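Local coordinates for protein 2-aminomuconate 6-semialdehyde dehydrogenase (Burkholderia cenocepacia, PDB 4U3W) that probably oxidises 2-aminomuconate 6-semialdehyde to 2-aminomuconate, transferring hydride to a nicotinamide coenzyme as aldehyde dehydrogenases do, at residues A[163-168]-A[192-197]; A[169-174]-A[247-252]; A[184-189]-A[492-497]. All coordinates share one frame; numbering follows the deposited sequence.

Contact 1. Residues A[163-168]-A[192-197]; sequences LGVIGI and CVVAKP
Ile168 and Ala195 face each other across two parallel strands, 165-168 and 192-196, with Ile168 CB and Ala195 CB 4.0 Å apart. The small methyl of alanine suits a place beside so bulky a partner. Ile168 sets CG1 anti to the carbonyl carbon (chi1 -67°) and then extends, which carries CD1 back toward Val193; the 3.9 Å approach of Ile168 CD1 to Val193 CG1 is less certain, because Val193 was modelled in two conformers.

The other face of the pair carries Val165, Cys192 and Val194. Val165 CG1, anti to the backbone N (chi1 179°), leans obliquely on Val194 CG2 at 4.1 Å, on the face where Gly167, bridged to Val194, contributes no side chain. The beta-branched Val165 and Val194 suit extended backbone.

Five backbone bonds join the strands. Ile166 gives its N to Cys192 O at 2.9 Å and takes Val194 N on its own O at 3.1 Å, the regular parallel pattern; the last bond, Lys196 N to Ile168 O, is short at 2.7 Å and nearly straight. Gly164 begins the run with backbone angles that glycine alone adopts readily. The lysine chain bends at chi3 and chi4, giving Lys196 NZ a hydrogen bond to Gly227 O and another, from well above the carbonyl plane, to Pro197 O at 2.9 Å.

Strands 153-169 and 192-196 form a beta-alpha-beta crossover. Its connecting helix 175-188 packs on the Ile168, Val193 and Ala195 face, helix 58-76 touches Val165 and Cys192 on the reverse, and strands 245-249 and 222-224 continue the sheet beyond the pair.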
loop_
_atom_site.group_PDB
_atom_site.type_symbol
_atom_site.label_atom_id
_atom_site.label_comp_id
_atom_site.label_asym_id
_atom_site.label_seq_id
_atom_site.Cartn_x
_atom_site.Cartn_y
_atom_site.Cartn_z
ATOM N N LEU A 163 16.217 -7.531 12.952
ATOM C CA LEU A 163 17.638 -7.779 12.563
ATOM C C LEU A 163 18.428 -8.479 13.672
ATOM O O LEU A 163 19.219 -9.402 13.419
ATOM C CB LEU A 163 18.357 -6.480 12.215
ATOM C CG LEU A 163 18.017 -5.693 10.952
ATOM C CD1 LEU A 163 18.860 -4.415 10.841
ATOM C CD2 LEU A 163 18.315 -6.591 9.774
ATOM N N GLY A 164 18.222 -8.046 14.914
ATOM C CA GLY A 164 18.908 -8.653 16.038
ATOM C C GLY A 164 19.368 -7.598 17.032
ATOM O O GLY A 164 18.595 -7.202 17.951
ATOM N N VAL A 165 20.625 -7.174 16.862
ATOM C CA VAL A 165 21.234 -6.193 17.734
ATOM C C VAL A 165 21.593 -4.963 16.888
ATOM O O VAL A 165 22.382 -5.040 15.941
ATOM C CB VAL A 165 22.505 -6.722 18.415
ATOM C CG1 VAL A 165 23.095 -5.629 19.303
ATOM C CG2 VAL A 165 22.186 -8.009 19.243
ATOM N N ILE A 166 21.021 -3.824 17.230
ATOM C CA ILE A 166 21.304 -2.608 16.469
ATOM C C ILE A 166 22.326 -1.774 17.220
ATOM O O ILE A 166 22.095 -1.485 18.374
ATOM C CB ILE A 166 20.065 -1.737 16.295
ATOM C CG1 ILE A 166 18.905 -2.567 15.747
ATOM C CG2 ILE A 166 20.429 -0.498 15.384
ATOM C CD1 ILE A 166 19.075 -2.916 14.314
ATOM N N GLY A 167 23.411 -1.368 16.561
ATOM C CA GLY A 167 24.367 -0.464 17.159
ATOM C C GLY A 167 24.006 0.968 16.740
ATOM O O GLY A 167 23.826 1.225 15.552
ATOM N N ILE A 168 23.892 1.873 17.715
ATOM C CA ILE A 168 23.377 3.242 17.475
ATOM C C ILE A 168 24.429 4.243 17.934
ATOM O O ILE A 168 24.805 4.266 19.113
ATOM C CB ILE A 168 22.052 3.498 18.222
ATOM C CG1 ILE A 168 20.902 2.612 17.633
ATOM C CG2 ILE A 168 21.665 5.026 18.138
ATOM C CD1 ILE A 168 19.594 2.718 18.403
ATOM N N CYS A 192 17.245 -5.747 20.029
ATOM C CA CYS A 192 17.936 -5.170 21.152
ATOM C C CYS A 192 18.895 -4.076 20.652
ATOM O O CYS A 192 19.243 -4.012 19.471
ATOM C CB CYS A 192 18.733 -6.254 21.938
ATOM S SG CYS A 192 17.511 -7.507 22.592
ATOM N N VAL A 193 19.358 -3.237 21.567
ATOM C CA VAL A 193 20.094 -2.025 21.194
ATOM C C VAL A 193 21.396 -1.879 22.043
ATOM O O VAL A 193 21.362 -2.090 23.243
ATOM C CB VAL A 193 19.174 -0.785 21.398
ATOM C CG1 VAL A 193 19.960 0.498 21.531
ATOM C CG2 VAL A 193 18.081 -0.692 20.279
ATOM N N VAL A 194 22.492 -1.483 21.414
ATOM C CA VAL A 194 23.686 -1.017 22.080
ATOM C C VAL A 194 23.937 0.380 21.522
ATOM O O VAL A 194 24.188 0.532 20.322
ATOM C CB VAL A 194 24.916 -1.902 21.806
ATOM C CG1 VAL A 194 26.214 -1.264 22.468
ATOM C CG2 VAL A 194 24.677 -3.303 22.338
ATOM N N ALA A 195 23.810 1.383 22.389
ATOM C CA ALA A 195 23.775 2.753 21.935
ATOM C C ALA A 195 24.868 3.584 22.576
ATOM O O ALA A 195 25.023 3.581 23.786
ATOM C CB ALA A 195 22.414 3.387 22.245
ATOM N N LYS A 196 25.567 4.346 21.748
ATOM C CA LYS A 196 26.658 5.190 22.239
ATOM C C LYS A 196 26.391 6.650 21.894
ATOM O O LYS A 196 26.537 7.032 20.746
ATOM C CB LYS A 196 27.997 4.819 21.627
ATOM C CG LYS A 196 29.179 5.650 22.416
ATOM C CD LYS A 196 30.348 5.965 21.595
ATOM C CE LYS A 196 30.259 7.165 20.747
ATOM N NZ LYS A 196 30.579 8.446 21.426
ATOM N N PRO A 197 25.994 7.458 22.881
ATOM C CA PRO A 197 25.731 8.883 22.593
ATOM C C PRO A 197 27.039 9.628 22.493
ATOM O O PRO A 197 28.128 9.107 22.854
ATOM C CB PRO A 197 24.941 9.365 23.802
ATOM C CG PRO A 197 25.513 8.456 24.985
ATOM C CD PRO A 197 25.807 7.103 24.301
#

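Contact 2. Residues A[169-174]-A[247-252]; sequences ISPWNL and TFTGES
Pro171 lays its ring obliquely against Thr249, where two parallel chains are beginning to part. Pro171 CB, CG and CD all touch Thr249 O, CB and CD at 3.6 Å; the tip CG also meets the methyl Thr249 CG2 at 4.0 Å, and CD lies 3.9 Å from Thr249 CB. Proline suits the place: it has no N-H to offer a neighbouring strand, and its puckered ring rests on the carbonyl. The hydroxyl of Thr249 is engaged elsewhere, with Glu272 and Lys182.

Just upstream the strands are still joined. Ile169 N bonds to Thr247 O at 3.1 Å, almost straight at 173°, and Ile169 pairs with Phe248 in a parallel bridge. Ile169 CG2, anti to the backbone N, rests 3.7 Å from Phe248 CD1, while Ile169 CB sits at the edge of that ring, in its plane. Gly250 follows with backbone angles unsuited to a residue bearing CB.

The loop carries the family's Pro-Trp-Asn sequence, whose asparagine, here Asn173, helps form the oxyanion hole in relatives.

Strand 245-249 lies between strands 153-169 and 268-272. Helix 252-261 packs on Phe248, helix 233-238 on Ile169, and Leu178 on Pro171; after Ile169 the chain leaves the sheet, reaching helix 175-188 through residues 170-174.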
loop_
_atom_site.group_PDB
_atom_site.type_symbol
_atom_site.label_atom_id
_atom_site.label_comp_id
_atom_site.label_asym_id
_atom_site.label_seq_id
_atom_site.Cartn_x
_atom_site.Cartn_y
_atom_site.Cartn_z
ATOM N N ILE A 169 24.948 5.031 17.003
ATOM C CA ILE A 169 25.931 6.028 17.354
ATOM C C ILE A 169 25.322 7.418 17.074
ATOM O O ILE A 169 25.007 7.721 15.928
ATOM C CB ILE A 169 27.186 5.841 16.577
ATOM C CG1 ILE A 169 27.873 4.526 17.058
ATOM C CG2 ILE A 169 28.170 6.960 16.845
ATOM C CD1 ILE A 169 28.784 3.957 16.073
ATOM N N SER A 170 25.101 8.223 18.099
ATOM C CA SER A 170 24.287 9.432 17.856
ATOM C C SER A 170 25.075 10.707 18.115
ATOM O O SER A 170 26.096 10.698 18.837
ATOM C CB SER A 170 22.974 9.388 18.689
ATOM O OG SER A 170 23.253 9.464 20.044
ATOM N N PRO A 171 24.647 11.810 17.464
ATOM C CA PRO A 171 25.418 13.051 17.449
ATOM C C PRO A 171 25.158 13.958 18.670
ATOM O O PRO A 171 24.241 13.719 19.465
ATOM C CB PRO A 171 24.939 13.734 16.143
ATOM C CG PRO A 171 23.486 13.316 16.054
ATOM C CD PRO A 171 23.454 11.887 16.556
ATOM N N TRP A 172 25.940 15.030 18.791
ATOM C CA TRP A 172 25.797 15.923 19.923
ATOM C C TRP A 172 24.807 17.077 19.692
ATOM O O TRP A 172 24.505 17.840 20.626
ATOM C CB TRP A 172 27.156 16.537 20.310
ATOM C CG TRP A 172 28.000 17.058 19.159
ATOM C CD1 TRP A 172 29.103 16.448 18.621
ATOM C CD2 TRP A 172 27.861 18.318 18.462
ATOM N NE1 TRP A 172 29.624 17.223 17.605
ATOM C CE2 TRP A 172 28.889 18.374 17.489
ATOM C CE3 TRP A 172 26.960 19.402 18.564
ATOM C CZ2 TRP A 172 29.053 19.474 16.624
ATOM C CZ3 TRP A 172 27.124 20.501 17.702
ATOM C CH2 TRP A 172 28.152 20.527 16.736
ATOM N N ASN A 173 24.324 17.249 18.472
ATOM C CA ASN A 173 23.569 18.499 18.215
ATOM C C ASN A 173 22.120 18.459 18.718
ATOM O O ASN A 173 21.616 19.435 19.306
ATOM C CB ASN A 173 23.601 18.903 16.733
ATOM C CG ASN A 173 22.908 17.898 15.811
ATOM O OD1 ASN A 173 23.170 16.710 15.882
ATOM N ND2 ASN A 173 22.006 18.373 14.969
ATOM N N LEU A 174 21.432 17.365 18.557
ATOM C CA LEU A 174 20.086 17.388 19.143
ATOM C C LEU A 174 20.000 16.103 19.912
ATOM O O LEU A 174 19.417 15.148 19.425
ATOM C CB LEU A 174 19.002 17.459 18.079
ATOM C CG LEU A 174 18.882 18.696 17.198
ATOM C CD1 LEU A 174 17.939 18.420 16.046
ATOM C CD2 LEU A 174 18.409 19.924 17.995
ATOM N N THR A 247 23.284 2.202 12.850
ATOM C CA THR A 247 22.572 3.415 12.395
ATOM C C THR A 247 23.401 4.534 12.956
ATOM O O THR A 247 23.984 4.455 14.068
ATOM C CB THR A 247 21.086 3.433 12.830
ATOM O OG1 THR A 247 20.419 4.573 12.232
ATOM C CG2 THR A 247 20.994 3.542 14.346
ATOM N N PHE A 248 23.599 5.541 12.133
ATOM C CA PHE A 248 24.556 6.559 12.488
ATOM C C PHE A 248 24.052 7.903 11.944
ATOM O O PHE A 248 23.580 7.959 10.828
ATOM C CB PHE A 248 25.946 6.231 11.934
ATOM C CG PHE A 248 26.927 7.381 12.061
ATOM C CD1 PHE A 248 27.501 7.708 13.285
ATOM C CD2 PHE A 248 27.255 8.172 10.935
ATOM C CE1 PHE A 248 28.390 8.805 13.393
ATOM C CE2 PHE A 248 28.155 9.247 11.030
ATOM C CZ PHE A 248 28.715 9.573 12.252
ATOM N N THR A 249 24.123 8.952 12.750
ATOM C CA THR A 249 23.838 10.315 12.260
ATOM C C THR A 249 25.086 11.143 12.580
ATOM O O THR A 249 25.521 11.158 13.731
ATOM C CB THR A 249 22.583 10.905 12.927
ATOM O OG1 THR A 249 21.449 10.050 12.648
ATOM C CG2 THR A 249 22.260 12.357 12.409
ATOM N N GLY A 250 25.675 11.808 11.587
ATOM C CA GLY A 250 26.854 12.630 11.862
ATOM C C GLY A 250 27.659 12.994 10.629
ATOM O O GLY A 250 27.126 13.030 9.521
ATOM N N GLU A 251 28.964 13.230 10.788
ATOM C CA GLU A 251 29.733 13.702 9.632
ATOM C C GLU A 251 29.857 12.629 8.544
ATOM O O GLU A 251 29.952 11.418 8.856
ATOM C CB GLU A 251 31.150 14.132 10.041
ATOM C CG GLU A 251 31.265 15.412 10.768
ATOM C CD GLU A 251 32.745 15.698 11.031
ATOM O OE1 GLU A 251 33.458 16.095 10.085
ATOM O OE2 GLU A 251 33.203 15.424 12.152
ATOM N N SER A 252 29.881 13.071 7.285
ATOM C CA SER A 252 30.005 12.164 6.145
ATOM C C SER A 252 31.318 11.337 6.197
ATOM O O SER A 252 31.316 10.152 5.836
ATOM C CB SER A 252 29.929 12.942 4.817
ATOM O OG SER A 252 28.622 13.519 4.624
#

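Contact 3. Residues A[184-189]-A[492-497]; sequences APALAM and DFYSEL. With MG (magnesium ion), chain E.
Tyr494 holds CG anti to its carbonyl carbon (chi1 -67°), and a chi2 of -82° turns one ring face onto the last turn of helix 175-188. Ala186 N lies over the centre of that face, 4.0 Å above the Tyr494 ring plane, and Pro185 CG comes to 3.7 Å from Tyr494 CE2. Small Ala186 and the compact Pro185 ring let the aromatic lie close to the helix backbone. The opposite face is covered by Phe493, whose CD2 lies over the ring centre. Tyr494 OH hydrogen-bonds to Glu485.

Met189 starts in the same sense (chi1 -59°), then bends at chi2 and chi3. Its CG touches Tyr494 CB at 3.6 Å, the side chains crossing at about a right angle, and the flexible thioether curls until Met189 CE is 3.2 Å from Ser495 OG.

Here helix 487-493 gives way to strand 495-503, which runs antiparallel to strand 153-169 in the sheet that, in this family, extends into the oligomerisation arm. A water links the segments, 2.8 Å from Met189 O and 2.9 Å from Ser495 OG; that hydroxyl also bonds to Leu491 O.

Backbone carbonyls of the same turn bind magnesium: Asp492 O at 2.3 Å and Ser495 O at 2.0 Å, with two waters. The Asp492 carboxylate meanwhile pairs with Arg160 and with Arg488 of the second subunit, whose Arg484 meets Glu496.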
loop_
_atom_site.group_PDB
_atom_site.type_symbol
_atom_site.label_atom_id
_atom_site.label_comp_id
_atom_site.label_asym_id
_atom_site.label_seq_id
_atom_site.Cartn_x
_atom_site.Cartn_y
_atom_site.Cartn_z
ATOM N N ALA A 184 13.768 4.305 19.307
ATOM C CA ALA A 184 12.352 3.907 19.299
ATOM C C ALA A 184 11.984 2.921 18.162
ATOM O O ALA A 184 11.386 1.895 18.456
ATOM C CB ALA A 184 11.412 5.172 19.291
ATOM N N PRO A 185 12.326 3.209 16.884
ATOM C CA PRO A 185 12.017 2.190 15.874
ATOM C C PRO A 185 12.825 0.908 16.111
ATOM O O PRO A 185 12.300 -0.187 15.850
ATOM C CB PRO A 185 12.398 2.870 14.521
ATOM C CG PRO A 185 13.389 3.947 14.922
ATOM C CD PRO A 185 12.838 4.444 16.258
ATOM N N ALA A 186 14.078 0.992 16.610
ATOM C CA ALA A 186 14.809 -0.244 16.828
ATOM C C ALA A 186 14.064 -1.153 17.815
ATOM O O ALA A 186 13.905 -2.364 17.597
ATOM C CB ALA A 186 16.263 0.084 17.370
ATOM N N LEU A 187 13.602 -0.574 18.916
ATOM C CA LEU A 187 12.916 -1.378 19.929
ATOM C C LEU A 187 11.533 -1.798 19.404
ATOM O O LEU A 187 11.044 -2.887 19.725
ATOM C CB LEU A 187 12.775 -0.623 21.243
ATOM C CG LEU A 187 14.073 -0.307 22.006
ATOM C CD1 LEU A 187 13.762 0.521 23.247
ATOM C CD2 LEU A 187 14.838 -1.609 22.428
ATOM N N ALA A 188 10.906 -0.913 18.631
ATOM C CA ALA A 188 9.558 -1.206 18.089
ATOM C C ALA A 188 9.551 -2.478 17.230
ATOM O O ALA A 188 8.566 -3.246 17.214
ATOM C CB ALA A 188 9.061 0.023 17.244
ATOM N N MET A 189 10.637 -2.682 16.477
ATOM C CA MET A 189 10.741 -3.852 15.614
ATOM C C MET A 189 11.349 -5.083 16.329
ATOM O O MET A 189 11.612 -6.083 15.681
ATOM C CB MET A 189 11.581 -3.568 14.365
ATOM C CG MET A 189 11.105 -2.480 13.507
ATOM S SD MET A 189 9.272 -2.380 13.321
ATOM C CE MET A 189 8.918 -3.821 12.357
ATOM N N ASP A 492 11.006 -1.423 7.715
ATOM C CA ASP A 492 11.779 -2.332 6.879
ATOM C C ASP A 492 13.256 -2.324 7.275
ATOM O O ASP A 492 13.872 -3.396 7.300
ATOM C CB ASP A 492 11.659 -1.989 5.386
ATOM C CG ASP A 492 10.302 -2.348 4.816
ATOM O OD1 ASP A 492 9.557 -3.141 5.457
ATOM O OD2 ASP A 492 10.004 -1.841 3.723
ATOM N N PHE A 493 13.814 -1.157 7.620
ATOM C CA PHE A 493 15.239 -1.159 7.918
ATOM C C PHE A 493 15.563 -1.977 9.174
ATOM O O PHE A 493 16.526 -2.743 9.187
ATOM C CB PHE A 493 15.823 0.223 8.131
ATOM C CG PHE A 493 17.257 0.159 8.532
ATOM C CD1 PHE A 493 18.224 -0.156 7.580
ATOM C CD2 PHE A 493 17.658 0.345 9.863
ATOM C CE1 PHE A 493 19.597 -0.260 7.938
ATOM C CE2 PHE A 493 19.015 0.237 10.240
ATOM C CZ PHE A 493 19.990 -0.057 9.273
ATOM N N TYR A 494 14.804 -1.759 10.233
ATOM C CA TYR A 494 15.082 -2.406 11.500
ATOM C C TYR A 494 14.554 -3.855 11.583
ATOM O O TYR A 494 14.501 -4.413 12.691
ATOM C CB TYR A 494 14.508 -1.569 12.646
ATOM C CG TYR A 494 15.227 -0.229 12.785
ATOM C CD1 TYR A 494 16.452 -0.127 13.473
ATOM C CD2 TYR A 494 14.694 0.926 12.209
ATOM C CE1 TYR A 494 17.120 1.096 13.577
ATOM C CE2 TYR A 494 15.338 2.152 12.310
ATOM C CZ TYR A 494 16.538 2.245 12.996
ATOM O OH TYR A 494 17.162 3.459 13.077
ATOM N N SER A 495 14.155 -4.427 10.435
ATOM C CA SER A 495 13.691 -5.817 10.331
ATOM C C SER A 495 14.382 -6.598 9.212
ATOM O O SER A 495 14.735 -6.007 8.184
ATOM C CB SER A 495 12.175 -5.884 10.055
ATOM O OG SER A 495 11.451 -5.427 11.162
ATOM N N GLU A 496 14.479 -7.924 9.366
ATOM C CA GLU A 496 14.779 -8.752 8.193
ATOM C C GLU A 496 13.424 -9.168 7.571
ATOM O O GLU A 496 12.563 -9.691 8.283
ATOM C CB GLU A 496 15.615 -10.002 8.530
ATOM C CG GLU A 496 17.196 -9.776 8.579
ATOM C CD GLU A 496 17.891 -9.272 7.250
ATOM O OE1 GLU A 496 17.308 -9.246 6.168
ATOM O OE2 GLU A 496 19.069 -8.888 7.311
ATOM N N LEU A 497 13.248 -8.895 6.276
ATOM C CA LEU A 497 12.079 -9.363 5.515
ATOM C C LEU A 497 12.314 -10.811 5.126
ATOM O O LEU A 497 13.392 -11.129 4.606
ATOM C CB LEU A 497 11.872 -8.561 4.242
ATOM C CG LEU A 497 11.111 -7.258 4.391
ATOM C CD1 LEU A 497 11.794 -6.363 5.430
ATOM C CD2 LEU A 497 10.949 -6.566 3.016
HETATM MG MG MG E . 15.383 -5.002 6.591
HETATM O O HOH W 1 10.281 -6.882 13.321
HETATM O O HOH W 2 17.353 -3.908 6.878
HETATM O O HOH W 3 15.702 -7.206 5.380
#

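Contacts 1 and 2 are consecutive along strand 153-169, their centres about 14 Å apart. Gly167 O and Thr247 N, 2.9 Å apart, probably bond between them, as do Lys196 O and Ser170 N at 3.2 Å. Contact 3 packs the end of helix 175-188 against the turn into strand 495-503, its centre about 11 Å from that of contact 1; there Ile166 CD1 meets Tyr494 CD1 at 3.9 Å. The centres of contacts 2 and 3 are about 19 Å apart, yet Glu485 bonds to both the Thr247 and Tyr494 hydroxyls. A magnesium lies about 9 Å from the Ile166 side chain; the loop 169-174, at the other end of the strand, leads toward the region where relatives keep the catalytic cleft.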